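Local atomic coordinates of cyclic GMP-AMP synthase-like receptor (Tribolium castaneum, PDB entry 7LT2), a protein that senses double-stranded RNA in the cytoplasm and in response makes the innate immune messenger cyclic GMP-AMP from ATP and GTP. Residues K120-D125 against A196-S201; D74-I79 against E221-P226. One frame throughout, in Å; residues are numbered along the deposited sequence.

Contact 1 (K120-D125 against A196-S201); sequences KKFLAD and ACFVFS
F122, at the C-terminal end of helix 118-122, and F198, on strand 188-200, carry this contact alone, one phenyl ring against the other. The apolar approach is narrow: CZ, the far corner of the F198 ring, lies 3.7 Å from CD2 of F122 and almost as close to the neighbouring CE2. CD2 sits at the edge of the F198 ring, near its plane, whereas CZ reaches the F122 ring obliquely. The two form an oblique aromatic pair, with planes inclined at 82° and ring centroids 5.8 Å apart. With CG anti to the carbonyl carbon in both (chi1 -68° in F122, -77° in F198), each ring extends into the gap between the segments until CD2 of F122 meets CZ of F198. The two side chains together span a wide backbone gap, since the closest CA atoms, those of F122 and A196, remain 11.2 Å apart.

Polar interactions hold the first segment separately. As the chain leaves the helix at L123, K133 NZ hydrogen-bonds to the carbonyl oxygens of both K120 and L123.

Apolar neighbours surround the pair: the F122 ring stacks on F118 and meets W137, and F198 touches L77, I79, L129 and I224. With only 72 Å² buried between the segments, the pair is one link in a larger hydrophobic core. The contact joins the end of helix 118-122 to the mixed sheet of the Mab-21 nucleotidyltransferase domain, whose strand 188-200 also bears D193, a probable catalytic magnesium ligand.

Contact 2 (D74-I79 against E221-P226); sequences DILLHI and EFFIVP
L76 lays its CD2 methyl over one face of the F223 ring, 3.7 Å from the centroid and 15° off the ring normal, a well-aligned CH-pi contact. The methyl is displaced toward the CG side, where its separation from F223 CG is 3.6 Å; on the other branch, L76 CD1 touches F223 CD1. F223 holds its CG between backbone N and carbonyl carbon (chi1 54°), which turns the ring up against L76.

D74 approaches the same ring differently. Its OD2 lies at the ring edge, near the plane, 3.5 Å from F223 CZ and nearly as close to CE2, and the carboxylate is turned 57° from the ring.

Strands 70-77 and 222-225 do not pair directly: strand 188-200 runs between them, and C197 touches both L76 and F223. The cluster probably borders the nucleotide-binding site, for F223 packs on S243, which probably binds GTP, and D74 lies close to Q245, which probably contacts both nucleotides.

One phenyl ring thus serves two chemistries. Its electron-rich face receives a methyl group, while its slightly positive C-H rim meets a carboxylate oxygen, a placement that is probably mildly favourable electrostatically.

From the N terminus the chain runs through 74-79, 120-125, 196-201 and 221-226 in turn. Contact 1 closes an inner loop, with 70 residues between its segments; contact 2 closes the outer one, with 141 residues between its own, so the two nest and do not cross. Both involve the surroundings of strand 188-200, which pairs in parallel with 70-77 and antiparallel with 222-225. Across the latter pairing, probable hydrogen bonds join F198 O to I224 N (2.8 Å) and F200 N to F222 O (2.9 Å). Contact 1 ties helix 118-122 to this strand directly, while contact 2 joins the strands on its two sides, illustrating how distant segments are gathered around one central strand.

Contact 1 (K120-D125 against A196-S201)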
loop_
_atom_site.group_PDB
_atom_site.type_symbol
_atom_site.label_atom_id
_atom_site.label_comp_id
_atom_site.label_asym_id
_atom_site.label_seq_id
_atom_site.Cartn_x
_atom_site.Cartn_y
_atom_site.Cartn_z
ATOM N N LYS A 120 -4.964 19.103 -21.991
ATOM C CA LYS A 120 -3.795 18.621 -22.724
ATOM C C LYS A 120 -2.992 17.627 -21.902
ATOM O O LYS A 120 -2.475 16.641 -22.440
ATOM C CB LYS A 120 -2.874 19.780 -23.111
ATOM C CG LYS A 120 -3.382 20.768 -24.117
ATOM C CD LYS A 120 -2.240 21.723 -24.448
ATOM C CE LYS A 120 -2.727 23.134 -24.627
ATOM N NZ LYS A 120 -3.389 23.611 -23.393
ATOM N N LYS A 121 -2.844 17.892 -20.603
ATOM C CA LYS A 121 -1.912 17.125 -19.783
ATOM C C LYS A 121 -2.511 15.833 -19.247
ATOM O O LYS A 121 -1.766 14.878 -19.002
ATOM C CB LYS A 121 -1.415 17.966 -18.602
ATOM C CG LYS A 121 -0.600 19.193 -18.980
ATOM C CD LYS A 121 0.637 18.832 -19.773
ATOM C CE LYS A 121 1.475 20.068 -20.070
ATOM N NZ LYS A 121 1.889 20.770 -18.825
ATOM N N PHE A 122 -3.831 15.772 -19.050
ATOM C CA PHE A 122 -4.439 14.662 -18.328
ATOM C C PHE A 122 -5.494 13.873 -19.091
ATOM O O PHE A 122 -5.752 12.723 -18.714
ATOM C CB PHE A 122 -5.101 15.152 -17.029
ATOM C CG PHE A 122 -4.143 15.632 -15.986
ATOM C CD1 PHE A 122 -3.758 16.963 -15.939
ATOM C CD2 PHE A 122 -3.660 14.764 -15.019
ATOM C CE1 PHE A 122 -2.893 17.416 -14.954
ATOM C CE2 PHE A 122 -2.794 15.210 -14.037
ATOM C CZ PHE A 122 -2.410 16.539 -14.006
ATOM N N LEU A 123 -6.128 14.442 -20.113
ATOM C CA LEU A 123 -7.356 13.886 -20.661
ATOM C C LEU A 123 -7.144 13.320 -22.057
ATOM O O LEU A 123 -6.423 13.898 -22.876
ATOM C CB LEU A 123 -8.462 14.943 -20.707
ATOM C CG LEU A 123 -8.801 15.545 -19.344
ATOM C CD1 LEU A 123 -9.945 16.554 -19.478
ATOM C CD2 LEU A 123 -9.149 14.436 -18.348
ATOM N N ALA A 124 -7.786 12.191 -22.319
ATOM C CA ALA A 124 -7.801 11.596 -23.645
ATOM C C ALA A 124 -9.047 12.089 -24.379
ATOM O O ALA A 124 -9.656 13.088 -23.985
ATOM C CB ALA A 124 -7.736 10.071 -23.536
ATOM N N ASP A 125 -9.440 11.400 -25.446
ATOM C CA ASP A 125 -10.627 11.793 -26.191
ATOM C C ASP A 125 -11.863 11.732 -25.302
ATOM O O ASP A 125 -11.992 10.853 -24.444
ATOM C CB ASP A 125 -10.796 10.893 -27.417
ATOM C CG ASP A 125 -10.527 9.426 -27.114
ATOM O OD1 ASP A 125 -10.633 9.022 -25.935
ATOM O OD2 ASP A 125 -10.200 8.679 -28.060
ATOM N N ALA A 196 0.694 9.404 -8.607
ATOM C CA ALA A 196 -0.316 10.431 -8.843
ATOM C C ALA A 196 -1.708 9.809 -8.820
ATOM O O ALA A 196 -2.021 8.954 -9.656
ATOM C CB ALA A 196 -0.061 11.116 -10.184
ATOM N N CYS A 197 -2.547 10.253 -7.884
ATOM C CA CYS A 197 -3.892 9.723 -7.702
ATOM C C CYS A 197 -4.909 10.859 -7.743
ATOM O O CYS A 197 -4.564 12.034 -7.610
ATOM C CB CYS A 197 -4.029 8.986 -6.371
ATOM S SG CYS A 197 -2.772 7.709 -6.077
ATOM N N PHE A 198 -6.180 10.498 -7.914
ATOM C CA PHE A 198 -7.276 11.460 -7.863
ATOM C C PHE A 198 -8.262 11.052 -6.777
ATOM O O PHE A 198 -8.703 9.899 -6.737
ATOM C CB PHE A 198 -7.974 11.582 -9.221
ATOM C CG PHE A 198 -7.194 12.397 -10.211
ATOM C CD1 PHE A 198 -7.347 13.773 -10.268
ATOM C CD2 PHE A 198 -6.291 11.792 -11.065
ATOM C CE1 PHE A 198 -6.621 14.527 -11.178
ATOM C CE2 PHE A 198 -5.563 12.540 -11.968
ATOM C CZ PHE A 198 -5.727 13.906 -12.025
ATOM N N VAL A 199 -8.604 12.004 -5.903
ATOM C CA VAL A 199 -9.403 11.745 -4.706
ATOM C C VAL A 199 -10.801 12.326 -4.887
ATOM O O VAL A 199 -10.977 13.377 -5.515
ATOM C CB VAL A 199 -8.719 12.310 -3.439
ATOM C CG1 VAL A 199 -8.548 13.829 -3.521
ATOM C CG2 VAL A 199 -9.485 11.899 -2.179
ATOM N N PHE A 200 -11.797 11.624 -4.351
ATOM C CA PHE A 200 -13.198 11.987 -4.525
ATOM C C PHE A 200 -13.932 11.908 -3.196
ATOM O O PHE A 200 -13.499 11.228 -2.263
ATOM C CB PHE A 200 -13.874 11.079 -5.550
ATOM C CG PHE A 200 -13.216 11.117 -6.890
ATOM C CD1 PHE A 200 -13.553 12.089 -7.806
ATOM C CD2 PHE A 200 -12.234 10.197 -7.219
ATOM C CE1 PHE A 200 -12.938 12.136 -9.042
ATOM C CE2 PHE A 200 -11.618 10.240 -8.449
ATOM C CZ PHE A 200 -11.968 11.209 -9.360
ATOM N N SER A 201 -15.055 12.621 -3.122
ATOM C CA SER A 201 -15.893 12.655 -1.934
ATOM C C SER A 201 -16.872 11.485 -1.937
ATOM O O SER A 201 -17.023 10.760 -2.926
ATOM C CB SER A 201 -16.659 13.979 -1.842
ATOM O OG SER A 201 -17.674 14.047 -2.833
#

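Contact 2 (D74-I79 against E221-P226)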
loop_
_atom_site.group_PDB
_atom_site.type_symbol
_atom_site.label_atom_id
_atom_site.label_comp_id
_atom_site.label_asym_id
_atom_site.label_seq_id
_atom_site.Cartn_x
_atom_site.Cartn_y
_atom_site.Cartn_z
ATOM N N ASP A 74 0.978 8.170 -2.060
ATOM C CA ASP A 74 -0.187 8.430 -2.900
ATOM C C ASP A 74 -0.491 9.919 -2.825
ATOM O O ASP A 74 -1.004 10.416 -1.816
ATOM C CB ASP A 74 -1.373 7.582 -2.455
ATOM C CG ASP A 74 -1.175 6.111 -2.749
ATOM O OD1 ASP A 74 -0.509 5.781 -3.758
ATOM O OD2 ASP A 74 -1.669 5.280 -1.962
ATOM N N ILE A 75 -0.151 10.637 -3.892
ATOM C CA ILE A 75 -0.324 12.083 -3.969
ATOM C C ILE A 75 -1.735 12.337 -4.489
ATOM O O ILE A 75 -2.035 12.049 -5.650
ATOM C CB ILE A 75 0.738 12.713 -4.880
ATOM C CG1 ILE A 75 2.141 12.398 -4.354
ATOM C CG2 ILE A 75 0.532 14.229 -5.000
ATOM C CD1 ILE A 75 3.259 12.702 -5.338
ATOM N N LEU A 76 -2.610 12.862 -3.628
ATOM C CA LEU A 76 -4.036 12.946 -3.943
ATOM C C LEU A 76 -4.352 14.304 -4.569
ATOM O O LEU A 76 -4.268 15.344 -3.905
ATOM C CB LEU A 76 -4.882 12.705 -2.694
ATOM C CG LEU A 76 -4.592 11.403 -1.929
ATOM C CD1 LEU A 76 -5.690 11.125 -0.920
ATOM C CD2 LEU A 76 -4.429 10.215 -2.864
ATOM N N LEU A 77 -4.713 14.282 -5.849
ATOM C CA LEU A 77 -5.134 15.454 -6.601
ATOM C C LEU A 77 -6.656 15.480 -6.655
ATOM O O LEU A 77 -7.305 14.434 -6.694
ATOM C CB LEU A 77 -4.554 15.411 -8.017
ATOM C CG LEU A 77 -3.086 14.986 -8.101
ATOM C CD1 LEU A 77 -2.686 14.667 -9.531
ATOM C CD2 LEU A 77 -2.198 16.077 -7.520
ATOM N N HIS A 78 -7.234 16.679 -6.650
ATOM C CA HIS A 78 -8.686 16.809 -6.621
ATOM C C HIS A 78 -9.147 17.686 -7.770
ATOM O O HIS A 78 -8.738 18.849 -7.868
ATOM C CB HIS A 78 -9.182 17.388 -5.293
ATOM C CG HIS A 78 -10.666 17.573 -5.251
ATOM N ND1 HIS A 78 -11.549 16.514 -5.266
ATOM C CD2 HIS A 78 -11.424 18.694 -5.228
ATOM C CE1 HIS A 78 -12.787 16.976 -5.239
ATOM N NE2 HIS A 78 -12.738 18.296 -5.218
ATOM N N ILE A 79 -9.979 17.120 -8.633
ATOM C CA ILE A 79 -10.608 17.880 -9.719
ATOM C C ILE A 79 -11.767 18.679 -9.144
ATOM O O ILE A 79 -12.656 18.093 -8.507
ATOM C CB ILE A 79 -11.088 16.933 -10.813
ATOM C CG1 ILE A 79 -9.909 16.163 -11.417
ATOM C CG2 ILE A 79 -11.858 17.709 -11.890
ATOM C CD1 ILE A 79 -10.320 15.035 -12.324
ATOM N N GLU A 221 -13.694 9.877 1.989
ATOM C CA GLU A 221 -13.017 10.010 0.708
ATOM C C GLU A 221 -12.342 8.710 0.289
ATOM O O GLU A 221 -11.899 7.911 1.119
ATOM C CB GLU A 221 -11.982 11.136 0.752
ATOM C CG GLU A 221 -12.598 12.502 1.001
ATOM C CD GLU A 221 -11.572 13.601 1.170
ATOM O OE1 GLU A 221 -10.364 13.330 1.027
ATOM O OE2 GLU A 221 -11.983 14.748 1.450
ATOM N N PHE A 222 -12.267 8.513 -1.020
ATOM C CA PHE A 222 -11.521 7.412 -1.611
ATOM C C PHE A 222 -10.789 7.974 -2.819
ATOM O O PHE A 222 -11.042 9.103 -3.244
ATOM C CB PHE A 222 -12.443 6.261 -2.019
ATOM C CG PHE A 222 -13.363 6.611 -3.144
ATOM C CD1 PHE A 222 -14.491 7.384 -2.918
ATOM C CD2 PHE A 222 -13.093 6.185 -4.433
ATOM C CE1 PHE A 222 -15.336 7.723 -3.956
ATOM C CE2 PHE A 222 -13.938 6.521 -5.481
ATOM C CZ PHE A 222 -15.062 7.291 -5.241
ATOM N N PHE A 223 -9.874 7.195 -3.389
ATOM C CA PHE A 223 -9.160 7.715 -4.544
ATOM C C PHE A 223 -8.941 6.626 -5.581
ATOM O O PHE A 223 -9.110 5.431 -5.319
ATOM C CB PHE A 223 -7.827 8.397 -4.153
ATOM C CG PHE A 223 -6.888 7.560 -3.316
ATOM C CD1 PHE A 223 -6.997 7.539 -1.933
ATOM C CD2 PHE A 223 -5.843 6.870 -3.912
ATOM C CE1 PHE A 223 -6.105 6.801 -1.158
ATOM C CE2 PHE A 223 -4.945 6.137 -3.152
ATOM C CZ PHE A 223 -5.080 6.099 -1.771
ATOM N N ILE A 224 -8.625 7.071 -6.794
ATOM C CA ILE A 224 -8.330 6.175 -7.902
ATOM C C ILE A 224 -6.841 6.247 -8.193
ATOM O O ILE A 224 -6.195 7.288 -8.018
ATOM C CB ILE A 224 -9.162 6.490 -9.167
ATOM C CG1 ILE A 224 -8.842 7.888 -9.715
ATOM C CG2 ILE A 224 -10.648 6.303 -8.874
ATOM C CD1 ILE A 224 -9.605 8.248 -11.019
ATOM N N VAL A 225 -6.299 5.117 -8.631
ATOM C CA VAL A 225 -4.861 4.903 -8.771
ATOM C C VAL A 225 -4.585 4.521 -10.221
ATOM O O VAL A 225 -5.336 3.721 -10.800
ATOM C CB VAL A 225 -4.376 3.821 -7.789
ATOM C CG1 VAL A 225 -2.899 3.537 -7.962
ATOM C CG2 VAL A 225 -4.656 4.249 -6.354
ATOM N N PRO A 226 -3.532 5.067 -10.854
ATOM C CA PRO A 226 -3.320 4.832 -12.292
ATOM C C PRO A 226 -2.668 3.497 -12.612
ATOM O O PRO A 226 -1.758 3.432 -13.446
ATOM C CB PRO A 226 -2.412 5.998 -12.699
ATOM C CG PRO A 226 -1.617 6.280 -11.460
ATOM C CD PRO A 226 -2.538 5.999 -10.293
#